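Local coordinates for protein CD1-2 antigen (Gallus gallus, PDB 3DBX) that probably presents lipid antigens at the cell surface, holding them in a hydrophobic groove of its MHC class I-like domain, at residues Leu15-Leu20 with Val75-Thr80; Met41-Asp44 with Asn49-Ile52; Leu185-Pro190 with Asp246-Leu251; Thr212-Arg217 with Gly239-Asn244. One frame throughout, in Å; residues are numbered along the deposited sequence.

Interaction 1: residues Leu15-Leu20 with Val75-Thr80; sequences LFYTLL and VGIRNT. With PLM (palmitic acid), chain F.
Ile77 and Leu19 bury the most surface here, and their CD1 methyls touch as the side chains, running in opposite senses, pass alongside: CD1 of Leu19 lies 3.8 Å from CD1 of Ile77. CG1 of Ile77 stands opposite the backbone N (chi1 -162°), and with chi2 near +46° this puts the CD1 methyl against the sheet. The same methyl also reaches the Tyr17 ring, where CD1 of Tyr17 is 3.9 Å from CD1 of Ile77, so one methyl group touches both a leucine and a tyrosine. This is the floor-against-wall packing of an MHC class I-like groove: strand 12-21 belongs to the antiparallel sheet underneath, and Gly76 is the N-cap right before helix 77-89. One turn on, Thr80 crosses Leu19 at about a right angle, CG2 of Thr80 lying 3.9 Å from CD2 of Leu19. The Thr80 hydroxyl turns back on its own helix, OG1 donating to Gly76 O at 2.7 Å from above the carbonyl plane, while Thr80 N donates to the same oxygen. The palmitic acid chain runs along the helix, its C3 lying 3.7 Å from CB of Asn79 and its CE 3.8 Å from CB of Val75.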
loop_
_atom_site.group_PDB
_atom_site.type_symbol
_atom_site.label_atom_id
_atom_site.label_comp_id
_atom_site.label_asym_id
_atom_site.label_seq_id
_atom_site.Cartn_x
_atom_site.Cartn_y
_atom_site.Cartn_z
ATOM N N LEU A 15 -2.363 11.481 2.245
ATOM C CA LEU A 15 -1.118 11.712 2.927
ATOM C C LEU A 15 -1.001 10.669 4.044
ATOM O O LEU A 15 -1.940 10.450 4.819
ATOM C CB LEU A 15 -1.108 13.114 3.546
ATOM C CG LEU A 15 -1.100 14.362 2.674
ATOM C CD1 LEU A 15 -1.407 15.620 3.523
ATOM C CD2 LEU A 15 0.235 14.526 1.982
ATOM N N PHE A 16 0.161 10.044 4.128
ATOM C CA PHE A 16 0.464 9.037 5.143
ATOM C C PHE A 16 1.762 9.453 5.860
ATOM O O PHE A 16 2.791 9.545 5.220
ATOM C CB PHE A 16 0.740 7.700 4.424
ATOM C CG PHE A 16 -0.439 7.147 3.688
ATOM C CD1 PHE A 16 -1.271 6.229 4.294
ATOM C CD2 PHE A 16 -0.722 7.550 2.393
ATOM C CE1 PHE A 16 -2.391 5.716 3.609
ATOM C CE2 PHE A 16 -1.834 7.053 1.703
ATOM C CZ PHE A 16 -2.659 6.142 2.305
ATOM N N TYR A 17 1.733 9.661 7.167
ATOM C CA TYR A 17 2.927 10.085 7.911
ATOM C C TYR A 17 3.138 9.182 9.110
ATOM O O TYR A 17 2.181 8.877 9.794
ATOM C CB TYR A 17 2.771 11.515 8.429
ATOM C CG TYR A 17 3.099 12.566 7.412
ATOM C CD1 TYR A 17 4.337 13.185 7.399
ATOM C CD2 TYR A 17 2.183 12.920 6.433
ATOM C CE1 TYR A 17 4.657 14.165 6.434
ATOM C CE2 TYR A 17 2.496 13.899 5.456
ATOM C CZ TYR A 17 3.731 14.502 5.469
ATOM O OH TYR A 17 4.033 15.473 4.523
ATOM N N THR A 18 4.392 8.796 9.347
ATOM C CA THR A 18 4.811 7.976 10.503
ATOM C C THR A 18 5.917 8.729 11.248
ATOM O O THR A 18 6.937 9.148 10.657
ATOM C CB THR A 18 5.319 6.611 10.067
ATOM O OG1 THR A 18 4.280 5.932 9.352
ATOM C CG2 THR A 18 5.745 5.760 11.250
ATOM N N LEU A 19 5.662 8.957 12.525
ATOM C CA LEU A 19 6.576 9.655 13.397
ATOM C C LEU A 19 6.987 8.631 14.449
ATOM O O LEU A 19 6.192 8.290 15.302
ATOM C CB LEU A 19 5.869 10.851 14.052
ATOM C CG LEU A 19 5.693 12.127 13.218
ATOM C CD1 LEU A 19 4.877 11.843 11.950
ATOM C CD2 LEU A 19 5.059 13.234 13.995
ATOM N N LEU A 20 8.195 8.093 14.310
ATOM C CA LEU A 20 8.757 7.135 15.252
ATOM C C LEU A 20 9.651 7.884 16.210
ATOM O O LEU A 20 10.754 8.349 15.862
ATOM C CB LEU A 20 9.528 6.012 14.551
ATOM C CG LEU A 20 10.405 5.084 15.421
ATOM C CD1 LEU A 20 9.727 4.553 16.723
ATOM C CD2 LEU A 20 10.920 3.925 14.564
ATOM N N VAL A 75 0.106 23.133 11.056
ATOM C CA VAL A 75 -0.178 21.699 11.066
ATOM C C VAL A 75 0.927 20.926 10.335
ATOM O O VAL A 75 0.785 19.741 10.064
ATOM C CB VAL A 75 -1.575 21.381 10.462
ATOM C CG1 VAL A 75 -2.664 22.175 11.178
ATOM C CG2 VAL A 75 -1.606 21.672 8.967
ATOM N N GLY A 76 2.035 21.612 10.056
ATOM C CA GLY A 76 3.166 21.055 9.325
ATOM C C GLY A 76 3.959 20.085 10.176
ATOM O O GLY A 76 3.725 19.979 11.378
ATOM N N ILE A 77 4.897 19.379 9.546
ATOM C CA ILE A 77 5.606 18.268 10.198
ATOM C C ILE A 77 6.444 18.744 11.385
ATOM O O ILE A 77 6.417 18.142 12.461
ATOM C CB ILE A 77 6.395 17.397 9.151
ATOM C CG1 ILE A 77 6.765 16.017 9.720
ATOM C CG2 ILE A 77 7.595 18.168 8.543
ATOM C CD1 ILE A 77 5.631 15.296 10.437
ATOM N N ARG A 78 7.116 19.875 11.215
ATOM C CA ARG A 78 7.932 20.458 12.270
ATOM C C ARG A 78 7.142 20.757 13.564
ATOM O O ARG A 78 7.628 20.484 14.672
ATOM C CB ARG A 78 8.684 21.692 11.729
ATOM C CG ARG A 78 9.889 21.286 10.874
ATOM C CD ARG A 78 10.239 22.303 9.799
ATOM N NE ARG A 78 11.368 21.851 8.975
ATOM C CZ ARG A 78 11.270 21.070 7.894
ATOM N NH1 ARG A 78 10.088 20.635 7.456
ATOM N NH2 ARG A 78 12.371 20.728 7.232
ATOM N N ASN A 79 5.931 21.299 13.430
ATOM C CA ASN A 79 5.044 21.473 14.587
ATOM C C ASN A 79 4.455 20.157 15.067
ATOM O O ASN A 79 4.406 19.906 16.269
ATOM C CB ASN A 79 3.925 22.474 14.300
ATOM C CG ASN A 79 4.333 23.925 14.586
ATOM O OD1 ASN A 79 4.997 24.226 15.582
ATOM N ND2 ASN A 79 3.913 24.828 13.713
ATOM N N THR A 80 4.011 19.319 14.128
ATOM C CA THR A 80 3.469 17.981 14.461
ATOM C C THR A 80 4.424 17.098 15.292
ATOM O O THR A 80 4.006 16.487 16.267
ATOM C CB THR A 80 3.014 17.201 13.198
ATOM O OG1 THR A 80 2.165 18.032 12.406
ATOM C CG2 THR A 80 2.250 15.949 13.594
HETATM C C1 PLM F . 2.851 22.604 19.823
HETATM O O1 PLM F . 3.994 22.276 19.412
HETATM O O2 PLM F . 2.592 22.455 21.039
HETATM C C2 PLM F . 1.798 23.168 18.886
HETATM C C3 PLM F . 2.065 22.754 17.436
HETATM C C4 PLM F . 0.924 23.146 16.501
HETATM C C5 PLM F . -0.119 22.034 16.358
HETATM C C6 PLM F . 0.239 20.990 15.297
HETATM C C7 PLM F . -0.243 19.593 15.683
HETATM C C8 PLM F . -1.464 19.175 14.882
HETATM C C9 PLM F . -1.419 17.686 14.549
HETATM C CA PLM F . -2.617 17.336 13.672
HETATM C CB PLM F . -2.276 16.315 12.594
HETATM C CC PLM F . -1.926 16.967 11.261
HETATM C CD PLM F . -3.122 17.029 10.321
HETATM C CE PLM F . -2.852 18.067 9.252
HETATM C CF PLM F . -3.139 17.525 7.857
HETATM C CG PLM F . -2.186 18.138 6.837
#

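Interaction 2: residues Met41-Asp44 with Asn49-Ile52; sequences MVLD and NLNI. With NAG (2-acetamido-2-deoxy-beta-D-glucopyranose), chain D.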
loop_
_atom_site.group_PDB
_atom_site.type_symbol
_atom_site.label_atom_id
_atom_site.label_comp_id
_atom_site.label_asym_id
_atom_site.label_seq_id
_atom_site.Cartn_x
_atom_site.Cartn_y
_atom_site.Cartn_z
ATOM N N MET A 41 4.861 12.864 -3.800
ATOM C CA MET A 41 5.882 13.445 -2.935
ATOM C C MET A 41 6.237 12.412 -1.889
ATOM O O MET A 41 5.373 11.663 -1.435
ATOM C CB MET A 41 5.357 14.701 -2.232
ATOM C CG MET A 41 5.336 15.924 -3.102
ATOM S SD MET A 41 4.823 17.452 -2.287
ATOM C CE MET A 41 3.144 17.045 -1.794
ATOM N N VAL A 42 7.502 12.353 -1.524
ATOM C CA VAL A 42 7.908 11.474 -0.439
ATOM C C VAL A 42 8.801 12.277 0.501
ATOM O O VAL A 42 9.664 13.035 0.064
ATOM C CB VAL A 42 8.581 10.177 -0.998
ATOM C CG1 VAL A 42 9.538 9.523 -0.020
ATOM C CG2 VAL A 42 7.497 9.168 -1.387
ATOM N N LEU A 43 8.574 12.142 1.796
ATOM C CA LEU A 43 9.375 12.879 2.742
ATOM C C LEU A 43 10.754 12.210 2.816
ATOM O O LEU A 43 10.832 10.984 2.936
ATOM C CB LEU A 43 8.665 12.901 4.102
ATOM C CG LEU A 43 9.324 13.698 5.236
ATOM C CD1 LEU A 43 9.091 15.156 5.005
ATOM C CD2 LEU A 43 8.801 13.295 6.628
ATOM N N ASP A 44 11.837 12.978 2.715
ATOM C CA ASP A 44 13.159 12.368 2.894
ATOM C C ASP A 44 13.470 12.270 4.382
ATOM O O ASP A 44 13.482 13.292 5.065
ATOM C CB ASP A 44 14.283 13.113 2.162
ATOM C CG ASP A 44 15.636 12.417 2.328
ATOM O OD1 ASP A 44 15.818 11.315 1.771
ATOM O OD2 ASP A 44 16.516 12.950 3.038
ATOM N N ASN A 49 12.820 17.217 3.934
ATOM C CA ASN A 49 12.265 17.942 2.811
ATOM C C ASN A 49 11.364 16.995 1.998
ATOM O O ASN A 49 11.513 15.766 2.075
ATOM C CB ASN A 49 13.374 18.612 1.981
ATOM C CG ASN A 49 14.179 19.666 2.796
ATOM O OD1 ASN A 49 13.609 20.600 3.387
ATOM N ND2 ASN A 49 15.509 19.512 2.814
ATOM N N LEU A 50 10.413 17.567 1.265
ATOM C CA LEU A 50 9.521 16.791 0.413
ATOM C C LEU A 50 10.154 16.579 -0.954
ATOM O O LEU A 50 10.285 17.524 -1.729
ATOM C CB LEU A 50 8.154 17.481 0.296
ATOM C CG LEU A 50 7.274 17.134 1.501
ATOM C CD1 LEU A 50 6.296 18.233 1.840
ATOM C CD2 LEU A 50 6.547 15.819 1.302
ATOM N N ASN A 51 10.600 15.350 -1.213
ATOM C CA ASN A 51 11.057 14.950 -2.542
ATOM C C ASN A 51 9.842 14.876 -3.467
ATOM O O ASN A 51 8.810 14.343 -3.085
ATOM C CB ASN A 51 11.760 13.582 -2.509
ATOM C CG ASN A 51 13.230 13.666 -2.120
ATOM O OD1 ASN A 51 13.648 14.594 -1.413
ATOM N ND2 ASN A 51 14.027 12.658 -2.588
ATOM N N ILE A 52 9.964 15.442 -4.662
ATOM C CA ILE A 52 8.965 15.278 -5.720
ATOM C C ILE A 52 9.312 14.087 -6.642
ATOM O O ILE A 52 10.428 14.016 -7.176
ATOM C CB ILE A 52 8.809 16.575 -6.506
ATOM C CG1 ILE A 52 7.880 17.509 -5.737
ATOM C CG2 ILE A 52 8.213 16.304 -7.859
ATOM C CD1 ILE A 52 8.470 18.862 -5.505
HETATM C C1 NAG D . 15.385 12.455 -2.077
HETATM C C2 NAG D . 15.680 10.942 -1.904
HETATM C C3 NAG D . 17.158 10.674 -1.585
HETATM C C4 NAG D . 18.079 11.324 -2.627
HETATM C C5 NAG D . 17.716 12.809 -2.802
HETATM C C6 NAG D . 18.419 13.385 -4.030
HETATM C C7 NAG D . 13.601 9.915 -0.979
HETATM C C8 NAG D . 13.133 8.892 0.019
HETATM N N2 NAG D . 14.884 10.306 -0.864
HETATM O O3 NAG D . 17.388 9.277 -1.495
HETATM O O4 NAG D . 19.449 11.151 -2.285
HETATM O O5 NAG D . 16.319 13.029 -2.989
HETATM O O6 NAG D . 18.576 14.784 -3.916
HETATM O O7 NAG D . 12.821 10.344 -1.830
#
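Asp44 has CG opposite its backbone N (chi1 -178°), while CG of Asn51 lies opposite its own carbonyl carbon (chi1 -84°); these two torsions bring the carboxylate just past the end of strand 38-43 and the amide of strand 50-52 to the same sugar. Asn51 ND2 is covalently joined to C1 of the N-acetylglucosamine, and N2 of that sugar donates to Asp44 OD1 at 3.0 Å, a bent bond of 137°. Val42, on the same face as Asn51, puts its CG1 3.7 Å from the acetyl methyl C8 of the sugar. The backbones beneath form a beta hairpin at the edge of the groove-floor sheet, strand 38-43 running antiparallel to strand 50-52. Val42 and Asn51 are its hydrogen-bonded pair, with Val42 N to Asn51 O and Asn51 N to Val42 O both 2.8 Å. Nearer the turn, Asp44 N points almost straight at Asn49 O, 2.9 Å away. On the other face Met41, Leu43, Leu50 and Ile52 make an apolar layer: CB of Met41 is 3.9 Å from CD2 of Leu50, and the Met41 and Ile52 side chains lie next to each other, CG to CG1 at 4.0 Å. Leu70 of helix 66-71 packs on Met41 and Leu50. The chemistry thus divides by face, apolar toward the helix and mixed toward the glycan, and with Asp44 OD2 also bonded to Thr47 OG1, the carboxylate ties the first sugar to the hairpin turn and probably limits its swing about the linkage.

Interaction 3: residues Leu185-Pro190 with Asp246-Leu251; sequences LERRVP and DLTYQL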
loop_
_atom_site.group_PDB
_atom_site.type_symbol
_atom_site.label_atom_id
_atom_site.label_comp_id
_atom_site.label_asym_id
_atom_site.label_seq_id
_atom_site.Cartn_x
_atom_site.Cartn_y
_atom_site.Cartn_z
ATOM N N LEU A 185 -1.604 8.965 -14.496
ATOM C CA LEU A 185 -3.002 8.769 -14.083
ATOM C C LEU A 185 -3.915 8.128 -15.141
ATOM O O LEU A 185 -4.895 7.454 -14.771
ATOM C CB LEU A 185 -3.604 10.081 -13.580
ATOM C CG LEU A 185 -2.773 10.813 -12.513
ATOM C CD1 LEU A 185 -3.229 12.255 -12.364
ATOM C CD2 LEU A 185 -2.838 10.068 -11.177
ATOM N N GLU A 186 -3.636 8.322 -16.443
ATOM C CA GLU A 186 -4.429 7.618 -17.467
ATOM C C GLU A 186 -3.722 6.476 -18.219
ATOM O O GLU A 186 -4.179 6.071 -19.277
ATOM C CB GLU A 186 -5.074 8.599 -18.461
ATOM C CG GLU A 186 -6.033 9.581 -17.809
ATOM C CD GLU A 186 -6.587 10.609 -18.779
ATOM O OE1 GLU A 186 -6.408 10.482 -20.032
ATOM O OE2 GLU A 186 -7.236 11.560 -18.269
ATOM N N ARG A 187 -2.625 5.970 -17.669
ATOM C CA ARG A 187 -1.896 4.862 -18.242
ATOM C C ARG A 187 -2.806 3.641 -18.086
ATOM O O ARG A 187 -3.536 3.530 -17.090
ATOM C CB ARG A 187 -0.558 4.650 -17.502
ATOM C CG ARG A 187 0.264 3.422 -17.992
ATOM C CD ARG A 187 1.660 3.312 -17.291
ATOM N NE ARG A 187 1.494 3.383 -15.834
ATOM C CZ ARG A 187 1.666 2.369 -14.980
ATOM N NH1 ARG A 187 2.082 1.183 -15.384
ATOM N NH2 ARG A 187 1.474 2.589 -13.695
ATOM N N ARG A 188 -2.796 2.764 -19.091
ATOM C CA ARG A 188 -3.584 1.513 -19.078
ATOM C C ARG A 188 -2.678 0.440 -19.632
ATOM O O ARG A 188 -2.151 0.585 -20.748
ATOM C CB ARG A 188 -4.863 1.657 -19.944
ATOM C CG ARG A 188 -5.720 2.841 -19.482
ATOM C CD ARG A 188 -6.981 3.079 -20.264
ATOM N NE ARG A 188 -6.719 3.706 -21.572
ATOM C CZ ARG A 188 -7.392 4.739 -22.086
ATOM N NH1 ARG A 188 -8.384 5.320 -21.398
ATOM N NH2 ARG A 188 -7.062 5.202 -23.290
ATOM N N VAL A 189 -2.468 -0.624 -18.851
ATOM C CA VAL A 189 -1.672 -1.768 -19.294
ATOM C C VAL A 189 -2.512 -3.027 -19.046
ATOM O O VAL A 189 -2.864 -3.298 -17.901
ATOM C CB VAL A 189 -0.387 -1.925 -18.441
ATOM C CG1 VAL A 189 0.352 -3.098 -18.925
ATOM C CG2 VAL A 189 0.504 -0.657 -18.554
ATOM N N PRO A 190 -2.945 -3.729 -20.119
ATOM C CA PRO A 190 -3.800 -4.919 -19.896
ATOM C C PRO A 190 -3.093 -6.097 -19.203
ATOM O O PRO A 190 -1.863 -6.248 -19.355
ATOM C CB PRO A 190 -4.290 -5.290 -21.304
ATOM C CG PRO A 190 -4.134 -4.019 -22.109
ATOM C CD PRO A 190 -2.840 -3.391 -21.534
ATOM N N ASP A 246 7.152 -1.631 -10.928
ATOM C CA ASP A 246 6.911 -0.723 -12.071
ATOM C C ASP A 246 5.505 -0.121 -12.092
ATOM O O ASP A 246 4.995 0.240 -13.147
ATOM C CB ASP A 246 7.215 -1.448 -13.401
ATOM C CG ASP A 246 6.297 -2.652 -13.673
ATOM O OD1 ASP A 246 5.529 -3.114 -12.790
ATOM O OD2 ASP A 246 6.319 -3.145 -14.827
ATOM N N LEU A 247 4.874 -0.038 -10.924
ATOM C CA LEU A 247 3.473 0.345 -10.810
ATOM C C LEU A 247 2.591 -0.467 -11.764
ATOM O O LEU A 247 1.846 0.106 -12.551
ATOM C CB LEU A 247 3.277 1.861 -11.060
ATOM C CG LEU A 247 2.014 2.520 -10.499
ATOM C CD1 LEU A 247 1.780 2.121 -9.044
ATOM C CD2 LEU A 247 2.091 4.026 -10.605
ATOM N N THR A 248 2.708 -1.794 -11.713
ATOM C CA THR A 248 1.683 -2.698 -12.243
ATOM C C THR A 248 1.304 -3.666 -11.090
ATOM O O THR A 248 1.896 -3.621 -10.020
ATOM C CB THR A 248 2.134 -3.498 -13.446
ATOM O OG1 THR A 248 3.277 -4.254 -13.092
ATOM C CG2 THR A 248 2.452 -2.616 -14.683
ATOM N N TYR A 249 0.320 -4.532 -11.292
ATOM C CA TYR A 249 -0.151 -5.390 -10.198
ATOM C C TYR A 249 -0.268 -6.843 -10.664
ATOM O O TYR A 249 -0.211 -7.102 -11.843
ATOM C CB TYR A 249 -1.511 -4.891 -9.678
ATOM C CG TYR A 249 -1.446 -3.513 -9.030
ATOM C CD1 TYR A 249 -1.124 -3.376 -7.677
ATOM C CD2 TYR A 249 -1.687 -2.360 -9.783
ATOM C CE1 TYR A 249 -1.066 -2.134 -7.086
ATOM C CE2 TYR A 249 -1.618 -1.087 -9.195
ATOM C CZ TYR A 249 -1.299 -0.993 -7.854
ATOM O OH TYR A 249 -1.241 0.218 -7.226
ATOM N N GLN A 250 -0.432 -7.769 -9.709
ATOM C CA GLN A 250 -0.529 -9.192 -9.943
ATOM C C GLN A 250 -1.538 -9.777 -8.928
ATOM O O GLN A 250 -1.631 -9.302 -7.828
ATOM C CB GLN A 250 0.795 -9.813 -9.523
ATOM C CG GLN A 250 1.558 -10.315 -10.637
ATOM C CD GLN A 250 2.822 -10.975 -10.205
ATOM O OE1 GLN A 250 3.895 -10.354 -10.187
ATOM N NE2 GLN A 250 2.726 -12.247 -9.897
ATOM N N LEU A 251 -2.216 -10.853 -9.283
ATOM C CA LEU A 251 -3.250 -11.458 -8.425
ATOM C C LEU A 251 -3.223 -12.935 -8.806
ATOM O O LEU A 251 -2.920 -13.275 -9.965
ATOM C CB LEU A 251 -4.648 -10.876 -8.818
ATOM C CG LEU A 251 -5.919 -11.223 -8.052
ATOM C CD1 LEU A 251 -6.956 -10.175 -8.417
ATOM C CD2 LEU A 251 -6.436 -12.552 -8.500
#
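Neither backbone is regular where they meet: Arg187 sits in the loop after helix 182-185, and Leu247 has positive phi and psi, with its carbonyl O accepting from the arginine. Arg187 grips that one oxygen end-on with two nitrogens, NH2 at 2.8 Å and NH1 at 3.0 Å from Leu247 O. The oxygen lies nearly in the guanidinium plane. Seen from the carbonyl the two bonds differ, since NH2 comes in the carbonyl plane on a lone pair, whereas NH1 stands above that plane. The NH2 bond is also the straighter at its hydrogen, 154° against 137°. The arginine chain is extended through CD and bends at chi3 (51°), and this swings the guanidinium round to the carbonyl. These bonds join the linker from the MHC-like domain to the turn leading into strand 249-257 of the immunoglobulin C1-set domain, and Tyr215 of that domain adds a cation-pi contact to Arg187. CG2 of Thr248 lies at the guanidinium edge, 3.9 Å from NH1 of Arg187. Within the turn, Thr248 OG1 donates to Asp246 OD1 in a very short bond on the carboxylate's syn side. Outside the two segments, Asp246 OD2 pairs with a basic side chain of another protein's chain.

Interaction 4: residues Thr212-Arg217 with Gly239-Asn244; sequences TSFYPR and GTVLPN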
loop_
_atom_site.group_PDB
_atom_site.type_symbol
_atom_site.label_atom_id
_atom_site.label_comp_id
_atom_site.label_asym_id
_atom_site.label_seq_id
_atom_site.Cartn_x
_atom_site.Cartn_y
_atom_site.Cartn_z
ATOM N N THR A 212 -1.126 -11.138 -14.270
ATOM C CA THR A 212 0.049 -10.292 -14.041
ATOM C C THR A 212 -0.003 -9.023 -14.923
ATOM O O THR A 212 -0.854 -8.915 -15.816
ATOM C CB THR A 212 1.369 -11.135 -14.297
ATOM O OG1 THR A 212 1.393 -11.564 -15.665
ATOM C CG2 THR A 212 1.376 -12.411 -13.452
ATOM N N SER A 213 0.840 -8.042 -14.622
ATOM C CA SER A 213 1.200 -6.954 -15.561
ATOM C C SER A 213 0.216 -5.839 -15.729
ATOM O O SER A 213 0.431 -4.972 -16.601
ATOM C CB SER A 213 1.595 -7.495 -16.950
ATOM O OG SER A 213 2.783 -8.264 -16.840
ATOM N N PHE A 214 -0.836 -5.797 -14.904
ATOM C CA PHE A 214 -1.943 -4.891 -15.216
ATOM C C PHE A 214 -1.977 -3.560 -14.467
ATOM O O PHE A 214 -1.561 -3.451 -13.319
ATOM C CB PHE A 214 -3.293 -5.595 -15.061
ATOM C CG PHE A 214 -3.551 -6.126 -13.671
ATOM C CD1 PHE A 214 -3.176 -7.407 -13.338
ATOM C CD2 PHE A 214 -4.235 -5.356 -12.740
ATOM C CE1 PHE A 214 -3.469 -7.935 -12.045
ATOM C CE2 PHE A 214 -4.496 -5.825 -11.468
ATOM C CZ PHE A 214 -4.095 -7.122 -11.108
ATOM N N TYR A 215 -2.502 -2.544 -15.137
ATOM C CA TYR A 215 -2.695 -1.264 -14.468
ATOM C C TYR A 215 -3.892 -0.606 -15.159
ATOM O O TYR A 215 -3.980 -0.642 -16.379
ATOM C CB TYR A 215 -1.418 -0.389 -14.578
ATOM C CG TYR A 215 -1.581 0.917 -13.820
ATOM C CD1 TYR A 215 -1.991 2.074 -14.465
ATOM C CD2 TYR A 215 -1.389 0.961 -12.441
ATOM C CE1 TYR A 215 -2.190 3.267 -13.758
ATOM C CE2 TYR A 215 -1.578 2.150 -11.719
ATOM C CZ TYR A 215 -1.976 3.293 -12.383
ATOM O OH TYR A 215 -2.148 4.458 -11.656
ATOM N N PRO A 216 -4.802 0.032 -14.405
ATOM C CA PRO A 216 -4.858 0.298 -12.971
ATOM C C PRO A 216 -5.204 -0.939 -12.109
ATOM O O PRO A 216 -5.398 -2.028 -12.637
ATOM C CB PRO A 216 -5.915 1.414 -12.864
ATOM C CG PRO A 216 -6.795 1.242 -14.076
ATOM C CD PRO A 216 -5.881 0.710 -15.153
ATOM N N ARG A 217 -5.284 -0.742 -10.799
ATOM C CA ARG A 217 -5.424 -1.823 -9.831
ATOM C C ARG A 217 -6.732 -2.617 -9.858
ATOM O O ARG A 217 -6.703 -3.833 -9.577
ATOM C CB ARG A 217 -5.251 -1.236 -8.418
ATOM C CG ARG A 217 -4.985 -2.280 -7.288
ATOM C CD ARG A 217 -4.924 -1.542 -5.952
ATOM N NE ARG A 217 -4.350 -2.350 -4.864
ATOM C CZ ARG A 217 -5.041 -3.169 -4.067
ATOM N NH1 ARG A 217 -6.346 -3.354 -4.260
ATOM N NH2 ARG A 217 -4.422 -3.837 -3.089
ATOM N N GLY A 239 -7.045 -14.256 -4.391
ATOM C CA GLY A 239 -6.031 -13.664 -3.540
ATOM C C GLY A 239 -6.119 -12.151 -3.532
ATOM O O GLY A 239 -7.017 -11.537 -4.137
ATOM N N THR A 240 -5.161 -11.554 -2.835
ATOM C CA THR A 240 -5.066 -10.123 -2.714
ATOM C C THR A 240 -4.182 -9.679 -3.870
ATOM O O THR A 240 -3.390 -10.470 -4.392
ATOM C CB THR A 240 -4.468 -9.740 -1.346
ATOM O OG1 THR A 240 -5.272 -10.304 -0.303
ATOM C CG2 THR A 240 -4.448 -8.249 -1.141
ATOM N N VAL A 241 -4.365 -8.439 -4.298
ATOM C CA VAL A 241 -3.590 -7.881 -5.385
ATOM C C VAL A 241 -2.210 -7.514 -4.829
ATOM O O VAL A 241 -2.112 -7.031 -3.701
ATOM C CB VAL A 241 -4.311 -6.655 -5.976
ATOM C CG1 VAL A 241 -3.516 -6.054 -7.069
ATOM C CG2 VAL A 241 -5.697 -7.072 -6.554
ATOM N N LEU A 242 -1.149 -7.773 -5.598
ATOM C CA LEU A 242 0.233 -7.565 -5.126
ATOM C C LEU A 242 0.889 -6.571 -6.040
ATOM O O LEU A 242 0.631 -6.617 -7.231
ATOM C CB LEU A 242 1.034 -8.876 -5.198
ATOM C CG LEU A 242 0.533 -10.166 -4.537
ATOM C CD1 LEU A 242 1.170 -11.369 -5.214
ATOM C CD2 LEU A 242 0.789 -10.188 -3.063
ATOM N N PRO A 243 1.745 -5.687 -5.501
ATOM C CA PRO A 243 2.409 -4.716 -6.370
ATOM C C PRO A 243 3.705 -5.242 -7.010
ATOM O O PRO A 243 4.458 -6.017 -6.403
ATOM C CB PRO A 243 2.775 -3.582 -5.398
ATOM C CG PRO A 243 3.004 -4.240 -4.088
ATOM C CD PRO A 243 2.117 -5.496 -4.078
ATOM N N ASN A 244 3.954 -4.772 -8.228
ATOM C CA ASN A 244 5.255 -4.845 -8.908
ATOM C C ASN A 244 6.005 -3.510 -8.757
ATOM O O ASN A 244 5.385 -2.492 -8.490
ATOM C CB ASN A 244 4.976 -5.148 -10.388
ATOM C CG ASN A 244 4.257 -6.483 -10.589
ATOM O OD1 ASN A 244 4.559 -7.458 -9.921
ATOM N ND2 ASN A 244 3.327 -6.533 -11.544
#
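Val241 packs against one face of the Arg217 guanidinium, its CB over the centre and 4.0 Å from the plane. The arginine chain crosses the valine obliquely; CG stands opposite the backbone N (chi1 -164°) and the rest runs extended to NE, long enough to lay the planar head across the valine. Along the way CG of Arg217 passes 4.1 Å from CG1 of Val241. From the Phe214 side the ring comes to that same methyl, CZ of Phe214 lying 4.2 Å from CG1 of Val241, in an oblique approach. Phe214 owes its reach to chi1 of 60°, which turns the ring inward although its CB starts out at an angle to the other segment. Ser213 and Phe214 both face Tyr249, forming a G1 beta bulge at the end of strand 204-214 in the immunoglobulin C1-set domain. Tyr249, from the strand between strands 204-214 and 236-243, packs on Phe214, Arg217 and Val241, and thereby joins the three into one cluster. Ser213 turns its OG to a basic side chain of another protein's chain. Without a hydrogen bond between the segments, the contact rests on dispersion and shape: the valine offers apolar surface to an aromatic ring and to the flat side of a cation, which leaves the N-H bonds of Arg217 in a plane that does not point at the valine CB.

Interactions 1 and 2 lie in the MHC-like domain, their centres 12 Å apart, and share one sheet: Tyr17 OH comes 4.1 Å from Leu50 CD2, and Tyr17 CE1 4.2 Å from Leu43 CD2. Palmitic acid borders interaction 1 directly, with the side chain of Leu50 in interaction 2 about 10 Å from it. Interactions 3 and 4 are neighbours at the immunoglobulin domain's near end, with centres 7 Å apart, joined by probable backbone hydrogen bonds from Leu242 N to Gln250 O (2.7 Å) and from Tyr215 N to Val189 O (2.9 Å). The two pairs do not touch; interactions 1 and 3 have centres 30 Å apart, on opposite sides of the chain's centre.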